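Local coordinates for GGDEF and EAL domain-containing protein (Vibrio cholerae O1 str. 2010EL-1786, PDB 6PWK) that binds the second messenger c-di-GMP and probably acts as its receptor in a circuit that controls large adhesins and biofilm formation, at residues T201-A206 with Q410-D415; G212-R217 with L265-A270. All blocks are in the same frame, centred on the assembly; numbering follows the deposited sequence.

Interaction 1. Residues T201-A206 with Q410-D415. With C2E (9,9'-[(2R,3R,3aS,5S,7aR,9R,10R,10aS,12S,14aR)-3,5,10,12-tetrahydroxy-5,12-dioxidooctahydro-2H,7H-difuro[3,2-d:3',2'-j][1,3,7,9,2,8]tetraoxadiphosphacyclododecine-2,9-diyl]bis(2-amino-1,9-dihydro-6H-purin-6-one)), chain C.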
loop_
_atom_site.group_PDB
_atom_site.type_symbol
_atom_site.label_atom_id
_atom_site.label_comp_id
_atom_site.label_asym_id
_atom_site.label_seq_id
_atom_site.Cartn_x
_atom_site.Cartn_y
_atom_site.Cartn_z
ATOM N N THR A 201 -29.552 -4.524 -11.231
ATOM C CA THR A 201 -30.851 -4.370 -10.595
ATOM C C THR A 201 -30.636 -3.923 -9.156
ATOM O O THR A 201 -29.593 -4.201 -8.555
ATOM C CB THR A 201 -31.656 -5.675 -10.625
ATOM O OG1 THR A 201 -30.962 -6.683 -9.880
ATOM C CG2 THR A 201 -31.848 -6.153 -12.058
ATOM N N PHE A 202 -31.627 -3.228 -8.602
ATOM C CA PHE A 202 -31.498 -2.637 -7.279
ATOM C C PHE A 202 -32.719 -2.954 -6.429
ATOM O O PHE A 202 -33.850 -2.959 -6.922
ATOM C CB PHE A 202 -31.304 -1.120 -7.365
ATOM C CG PHE A 202 -30.064 -0.715 -8.107
ATOM C CD1 PHE A 202 -28.847 -0.638 -7.453
ATOM C CD2 PHE A 202 -30.116 -0.420 -9.458
ATOM C CE1 PHE A 202 -27.706 -0.270 -8.131
ATOM C CE2 PHE A 202 -28.976 -0.051 -10.143
ATOM C CZ PHE A 202 -27.769 0.025 -9.478
ATOM N N ARG A 203 -32.474 -3.217 -5.148
ATOM C CA ARG A 203 -33.510 -3.478 -4.164
ATOM C C ARG A 203 -33.409 -2.450 -3.045
ATOM O O ARG A 203 -32.311 -2.024 -2.678
ATOM C CB ARG A 203 -33.386 -4.897 -3.593
ATOM C CG ARG A 203 -33.660 -5.996 -4.608
ATOM C CD ARG A 203 -33.146 -7.351 -4.136
ATOM N NE ARG A 203 -33.358 -7.569 -2.707
ATOM C CZ ARG A 203 -32.386 -7.848 -1.844
ATOM N NH1 ARG A 203 -31.131 -7.955 -2.265
ATOM N NH2 ARG A 203 -32.670 -8.033 -0.563
ATOM N N TYR A 204 -34.559 -2.049 -2.510
ATOM C CA TYR A 204 -34.631 -1.035 -1.461
ATOM C C TYR A 204 -35.335 -1.641 -0.253
ATOM O O TYR A 204 -36.539 -1.918 -0.307
ATOM C CB TYR A 204 -35.364 0.215 -1.949
ATOM C CG TYR A 204 -34.782 0.840 -3.201
ATOM C CD1 TYR A 204 -35.142 0.381 -4.462
ATOM C CD2 TYR A 204 -33.884 1.897 -3.123
ATOM C CE1 TYR A 204 -34.617 0.950 -5.609
ATOM C CE2 TYR A 204 -33.355 2.474 -4.265
ATOM C CZ TYR A 204 -33.725 1.996 -5.504
ATOM O OH TYR A 204 -33.201 2.566 -6.641
ATOM N N GLN A 205 -34.595 -1.838 0.834
ATOM C CA GLN A 205 -35.137 -2.386 2.072
ATOM C C GLN A 205 -35.244 -1.267 3.100
ATOM O O GLN A 205 -34.241 -0.624 3.429
ATOM C CB GLN A 205 -34.266 -3.524 2.604
ATOM C CG GLN A 205 -34.920 -4.318 3.723
ATOM C CD GLN A 205 -34.035 -5.427 4.252
ATOM O OE1 GLN A 205 -32.851 -5.220 4.517
ATOM N NE2 GLN A 205 -34.605 -6.616 4.406
ATOM N N ALA A 206 -36.452 -1.044 3.606
ATOM C CA ALA A 206 -36.702 0.069 4.509
ATOM C C ALA A 206 -36.337 -0.291 5.943
ATOM O O ALA A 206 -36.654 -1.380 6.429
ATOM C CB ALA A 206 -38.167 0.494 4.434
ATOM N N GLN A 410 -34.763 -3.589 10.592
ATOM C CA GLN A 410 -34.656 -3.861 9.167
ATOM C C GLN A 410 -34.570 -5.364 8.957
ATOM O O GLN A 410 -33.941 -6.072 9.747
ATOM C CB GLN A 410 -33.429 -3.160 8.559
ATOM C CG GLN A 410 -33.339 -3.240 7.042
ATOM C CD GLN A 410 -32.121 -2.521 6.487
ATOM O OE1 GLN A 410 -31.440 -1.785 7.201
ATOM N NE2 GLN A 410 -31.841 -2.736 5.207
ATOM N N GLY A 411 -35.203 -5.847 7.903
ATOM C CA GLY A 411 -35.171 -7.264 7.598
ATOM C C GLY A 411 -36.444 -7.699 6.900
ATOM O O GLY A 411 -37.325 -6.899 6.597
ATOM N N PHE A 412 -36.518 -9.011 6.659
ATOM C CA PHE A 412 -37.642 -9.571 5.914
ATOM C C PHE A 412 -38.934 -9.540 6.721
ATOM O O PHE A 412 -40.023 -9.485 6.138
ATOM C CB PHE A 412 -37.320 -11.001 5.477
ATOM C CG PHE A 412 -36.208 -11.090 4.467
ATOM C CD1 PHE A 412 -35.952 -10.038 3.602
ATOM C CD2 PHE A 412 -35.417 -12.226 4.382
ATOM C CE1 PHE A 412 -34.931 -10.117 2.672
ATOM C CE2 PHE A 412 -34.394 -12.310 3.454
ATOM C CZ PHE A 412 -34.151 -11.254 2.599
ATOM N N ILE A 413 -38.841 -9.572 8.052
ATOM C CA ILE A 413 -40.051 -9.533 8.867
ATOM C C ILE A 413 -40.660 -8.138 8.911
ATOM O O ILE A 413 -41.871 -8.005 9.130
ATOM C CB ILE A 413 -39.779 -10.042 10.293
ATOM C CG1 ILE A 413 -41.094 -10.456 10.959
ATOM C CG2 ILE A 413 -39.044 -8.992 11.118
ATOM C CD1 ILE A 413 -41.102 -10.311 12.457
ATOM N N VAL A 414 -39.860 -7.088 8.701
ATOM C CA VAL A 414 -40.402 -5.739 8.573
ATOM C C VAL A 414 -40.852 -5.455 7.146
ATOM O O VAL A 414 -41.496 -4.422 6.901
ATOM C CB VAL A 414 -39.368 -4.704 9.069
ATOM C CG1 VAL A 414 -38.275 -5.394 9.876
ATOM C CG2 VAL A 414 -38.754 -3.911 7.920
ATOM N N ASP A 415 -40.570 -6.365 6.212
ATOM C CA ASP A 415 -40.852 -6.219 4.782
ATOM C C ASP A 415 -40.000 -5.110 4.178
ATOM O O ASP A 415 -38.786 -5.262 4.036
ATOM C CB ASP A 415 -42.339 -5.945 4.527
ATOM C CG ASP A 415 -43.241 -6.991 5.148
ATOM O OD1 ASP A 415 -42.844 -8.174 5.187
ATOM O OD2 ASP A 415 -44.350 -6.630 5.598
HETATM P P1 C2E C . -25.251 -6.076 4.071
HETATM O O2P C2E C . -24.885 -4.652 4.391
HETATM O O1P C2E C . -25.320 -6.768 5.403
HETATM O "O5'" C2E C . -26.767 -6.192 3.464
HETATM C "C5'" C2E C . -27.651 -7.074 4.073
HETATM C "C4'" C2E C . -27.608 -8.389 3.246
HETATM O "O4'" C2E C . -28.331 -9.307 3.815
HETATM C "C3'" C2E C . -28.277 -8.198 1.872
HETATM O "O3'" C2E C . -27.925 -9.256 1.121
HETATM C "C2'" C2E C . -29.757 -8.352 2.255
HETATM O "O2'" C2E C . -30.575 -8.623 1.039
HETATM C "C1'" C2E C . -29.680 -9.455 2.943
HETATM N N9 C2E C . -30.690 -9.800 3.911
HETATM C C8 C2E C . -31.304 -8.597 4.025
HETATM N N7 C2E C . -32.301 -8.753 4.934
HETATM C C5 C2E C . -32.289 -10.007 5.370
HETATM C C6 C2E C . -33.133 -10.798 6.385
HETATM O O6 C2E C . -34.031 -10.298 6.974
HETATM N N1 C2E C . -32.842 -12.178 6.629
HETATM C C2 C2E C . -31.766 -12.851 5.948
HETATM N N2 C2E C . -31.423 -14.254 6.160
HETATM N N3 C2E C . -30.986 -12.073 5.000
HETATM C C4 C2E C . -31.282 -10.642 4.736
HETATM P P11 C2E C . -27.312 -8.819 -0.358
HETATM O O21 C2E C . -28.247 -8.176 -1.348
HETATM O O11 C2E C . -26.853 -10.096 -1.015
HETATM O O5A C2E C . -25.986 -7.939 0.084
HETATM C C5A C2E C . -24.949 -8.745 0.571
HETATM C C4A C2E C . -23.758 -7.919 0.845
HETATM O O4A C2E C . -23.267 -7.473 -0.280
HETATM C C3A C2E C . -24.172 -6.574 1.771
HETATM O O3A C2E C . -24.086 -6.905 3.235
HETATM C C2A C2E C . -23.356 -5.708 1.483
HETATM O O2A C2E C . -22.153 -5.807 2.384
HETATM C C1A C2E C . -22.953 -6.010 -0.063
HETATM N N91 C2E C . -23.640 -5.242 -0.876
HETATM C C81 C2E C . -24.897 -5.380 -1.326
HETATM N N71 C2E C . -25.126 -4.327 -2.134
HETATM C C51 C2E C . -24.031 -3.572 -2.169
HETATM C C61 C2E C . -23.703 -2.276 -2.900
HETATM O O61 C2E C . -24.532 -1.790 -3.585
HETATM N N11 C2E C . -22.421 -1.657 -2.762
HETATM C C21 C2E C . -21.421 -2.259 -1.925
HETATM N N21 C2E C . -20.117 -1.627 -1.787
HETATM N N31 C2E C . -21.747 -3.503 -1.225
HETATM C C41 C2E C . -23.089 -4.142 -1.377
#
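The Phe412 ring lies over one guanine of bound c-di-GMP, while the Arg203 guanidinium holds the ribose and phosphate of the same half. One face of the Phe412 ring carries C6 of the base, 3.3 Å from the ring plane and offset toward the rim. At the ring's edge, near its plane, lies Arg203 NH2. The guanidinium in turn meets the ribose hydroxyl O2' of C2E in plane at its own edge. This is the c-di-GMP pocket of the EAL domain, a TIM-like barrel. Strand 200-209 and the loop after strand 408-409 grip the base together. Gln205 NE2 gives a hydrogen bond to N7 of C2E, and the backbone N of Phe412 gives one to O6. The Arg203 chain bends at chi3 (39°). Its NH1 bonds to the phosphate oxygen O21, and NH2 donates a nearly straight bond to O2'. Gly411 lies against the base, with its CA 3.3 Å from O6 of C2E. The amide planes of Gln205 and Gln410 are 85° apart. Gln410 is also hydrogen-bonded through NE2 to Glu218, a magnesium ligand, and through OE1 to Lys355. Gln410 NE2 donates to Gln205 OE1 at 2.8 Å, tilted 21° from the carbonyl plane.

Interaction 2. Residues G212-R217 with L265-A270; sequences GKTFHR and LTDPLA
His216 has chi1 62°, which sets CG between the backbone N and the carbonyl carbon and turns one face of the imidazole to the methyl of Ala270. Arg217 bends at chi3 (-115°), and its guanidinium reaches Asp267. The methyl CB of Ala270 sits over the centre of the His216 ring, 3.6 Å from the centroid, in a CH-pi contact. Both ring nitrogens are engaged elsewhere: ND1 bonds to His302 and NE2 to Lys355. This should fix the rotation of the ring. Arg217 NH2 forms a salt bridge with OD2 of Asp267 at 2.8 Å, with the guanidinium and carboxylate planes 46° apart. Thr214 and Asp267 point at each other from opposite directions, with Thr214 CG2 3.3 Å from Asp267 OD2. The backbones pair as well. Arg217 N donates to Pro268 O at 3.0 Å, and Ala270 N donates to Arg217 O at 2.9 Å. Leu269 CA adds a C-H...O contact to that same Arg217 oxygen. Leu269 also packs on Val256 and Leu260 of helix 245-261. Parallel strands 214-225 and 269-272, joined by a connection that includes helices 232-241 and 245-261, form a beta-alpha-beta unit of the TIM-like EAL barrel.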
loop_
_atom_site.group_PDB
_atom_site.type_symbol
_atom_site.label_atom_id
_atom_site.label_comp_id
_atom_site.label_asym_id
_atom_site.label_seq_id
_atom_site.Cartn_x
_atom_site.Cartn_y
_atom_site.Cartn_z
ATOM N N GLY A 212 -43.567 2.972 12.529
ATOM C CA GLY A 212 -43.701 3.013 11.090
ATOM C C GLY A 212 -42.890 4.085 10.398
ATOM O O GLY A 212 -42.895 4.139 9.162
ATOM N N LYS A 213 -42.202 4.942 11.148
ATOM C CA LYS A 213 -41.348 5.956 10.544
ATOM C C LYS A 213 -40.165 5.294 9.849
ATOM O O LYS A 213 -39.434 4.507 10.459
ATOM C CB LYS A 213 -40.865 6.941 11.609
ATOM C CG LYS A 213 -39.732 7.868 11.176
ATOM C CD LYS A 213 -38.387 7.400 11.727
ATOM C CE LYS A 213 -37.305 8.453 11.539
ATOM N NZ LYS A 213 -37.117 8.830 10.110
ATOM N N THR A 214 -39.976 5.613 8.571
ATOM C CA THR A 214 -38.900 5.029 7.775
ATOM C C THR A 214 -37.639 5.871 7.952
ATOM O O THR A 214 -37.592 7.034 7.539
ATOM C CB THR A 214 -39.309 4.923 6.306
ATOM O OG1 THR A 214 -38.149 4.698 5.493
ATOM C CG2 THR A 214 -40.032 6.185 5.842
ATOM N N PHE A 215 -36.621 5.283 8.586
ATOM C CA PHE A 215 -35.347 5.975 8.757
ATOM C C PHE A 215 -34.654 6.169 7.413
ATOM O O PHE A 215 -34.340 7.298 7.017
ATOM C CB PHE A 215 -34.457 5.189 9.725
ATOM C CG PHE A 215 -33.205 5.916 10.126
ATOM C CD1 PHE A 215 -33.211 6.796 11.196
ATOM C CD2 PHE A 215 -32.020 5.712 9.440
ATOM C CE1 PHE A 215 -32.062 7.464 11.570
ATOM C CE2 PHE A 215 -30.865 6.377 9.809
ATOM C CZ PHE A 215 -30.887 7.254 10.875
ATOM N N HIS A 216 -34.409 5.074 6.698
ATOM C CA HIS A 216 -33.902 5.136 5.336
ATOM C C HIS A 216 -34.212 3.814 4.649
ATOM O O HIS A 216 -34.710 2.871 5.268
ATOM C CB HIS A 216 -32.397 5.451 5.299
ATOM C CG HIS A 216 -31.530 4.419 5.959
ATOM N ND1 HIS A 216 -30.399 4.752 6.675
ATOM C CD2 HIS A 216 -31.607 3.067 5.991
ATOM C CE1 HIS A 216 -29.828 3.651 7.131
ATOM N NE2 HIS A 216 -30.541 2.614 6.729
ATOM N N ARG A 217 -33.907 3.758 3.356
ATOM C CA ARG A 217 -33.978 2.530 2.575
ATOM C C ARG A 217 -32.574 2.166 2.119
ATOM O O ARG A 217 -31.946 2.927 1.374
ATOM C CB ARG A 217 -34.911 2.687 1.373
ATOM C CG ARG A 217 -36.374 2.435 1.680
ATOM C CD ARG A 217 -37.236 2.650 0.450
ATOM N NE ARG A 217 -38.140 3.780 0.627
ATOM C CZ ARG A 217 -39.342 3.691 1.186
ATOM N NH1 ARG A 217 -39.789 2.519 1.619
ATOM N NH2 ARG A 217 -40.099 4.773 1.312
ATOM N N LEU A 265 -37.908 9.213 -4.909
ATOM C CA LEU A 265 -37.762 8.659 -3.567
ATOM C C LEU A 265 -37.714 9.786 -2.541
ATOM O O LEU A 265 -36.791 10.608 -2.550
ATOM C CB LEU A 265 -36.519 7.780 -3.495
ATOM C CG LEU A 265 -36.678 6.523 -4.356
ATOM C CD1 LEU A 265 -35.467 5.620 -4.255
ATOM C CD2 LEU A 265 -37.941 5.775 -3.957
ATOM N N THR A 266 -38.711 9.814 -1.656
ATOM C CA THR A 266 -38.853 10.877 -0.669
ATOM C C THR A 266 -37.963 10.682 0.551
ATOM O O THR A 266 -37.688 11.656 1.261
ATOM C CB THR A 266 -40.310 10.969 -0.214
ATOM O OG1 THR A 266 -40.661 9.778 0.504
ATOM C CG2 THR A 266 -41.234 11.110 -1.416
ATOM N N ASP A 267 -37.515 9.462 0.811
ATOM C CA ASP A 267 -36.779 9.112 2.013
ATOM C C ASP A 267 -35.292 8.965 1.722
ATOM O O ASP A 267 -34.888 8.759 0.574
ATOM C CB ASP A 267 -37.328 7.807 2.601
ATOM C CG ASP A 267 -38.744 7.954 3.122
ATOM O OD1 ASP A 267 -38.997 8.900 3.896
ATOM O OD2 ASP A 267 -39.605 7.126 2.752
ATOM N N PRO A 268 -34.441 9.079 2.744
ATOM C CA PRO A 268 -33.004 8.890 2.524
ATOM C C PRO A 268 -32.691 7.474 2.066
ATOM O O PRO A 268 -33.409 6.521 2.379
ATOM C CB PRO A 268 -32.390 9.180 3.901
ATOM C CG PRO A 268 -33.410 10.000 4.612
ATOM C CD PRO A 268 -34.735 9.499 4.126
ATOM N N LEU A 269 -31.605 7.348 1.313
ATOM C CA LEU A 269 -31.143 6.066 0.801
ATOM C C LEU A 269 -29.775 5.750 1.390
ATOM O O LEU A 269 -28.888 6.610 1.407
ATOM C CB LEU A 269 -31.076 6.077 -0.727
ATOM C CG LEU A 269 -32.411 6.240 -1.450
ATOM C CD1 LEU A 269 -32.200 6.192 -2.952
ATOM C CD2 LEU A 269 -33.391 5.165 -1.006
ATOM N N ALA A 270 -29.611 4.520 1.868
ATOM C CA ALA A 270 -28.364 4.067 2.469
ATOM C C ALA A 270 -27.567 3.289 1.430
ATOM O O ALA A 270 -28.007 2.230 0.970
ATOM C CB ALA A 270 -28.632 3.207 3.703
#

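Overall arrangement
Both interactions belong to the EAL barrel. Strand 200-209 of interaction 1 lies next to strand 214-225 of interaction 2 in one sheet. Each is partly buried. Interaction 1 buries Gln205 and Gln410 but has exposed Phe412 and Asp415 at its edge. In interaction 2 no touching residue is exposed, and His216, Leu269 and Ala270 are buried. Interaction 1 joins a strand to a loop as a ligand site, with one side-chain amide, a guanidinium and an aromatic ring turned to c-di-GMP. Interaction 2 is strand pairing, held by backbone bonds, with a salt bridge near the strand start. They touch directly: Tyr204 packs on Leu265, Leu269 and Arg217. Lys355 also connects them, bonding to Gln410 and His216.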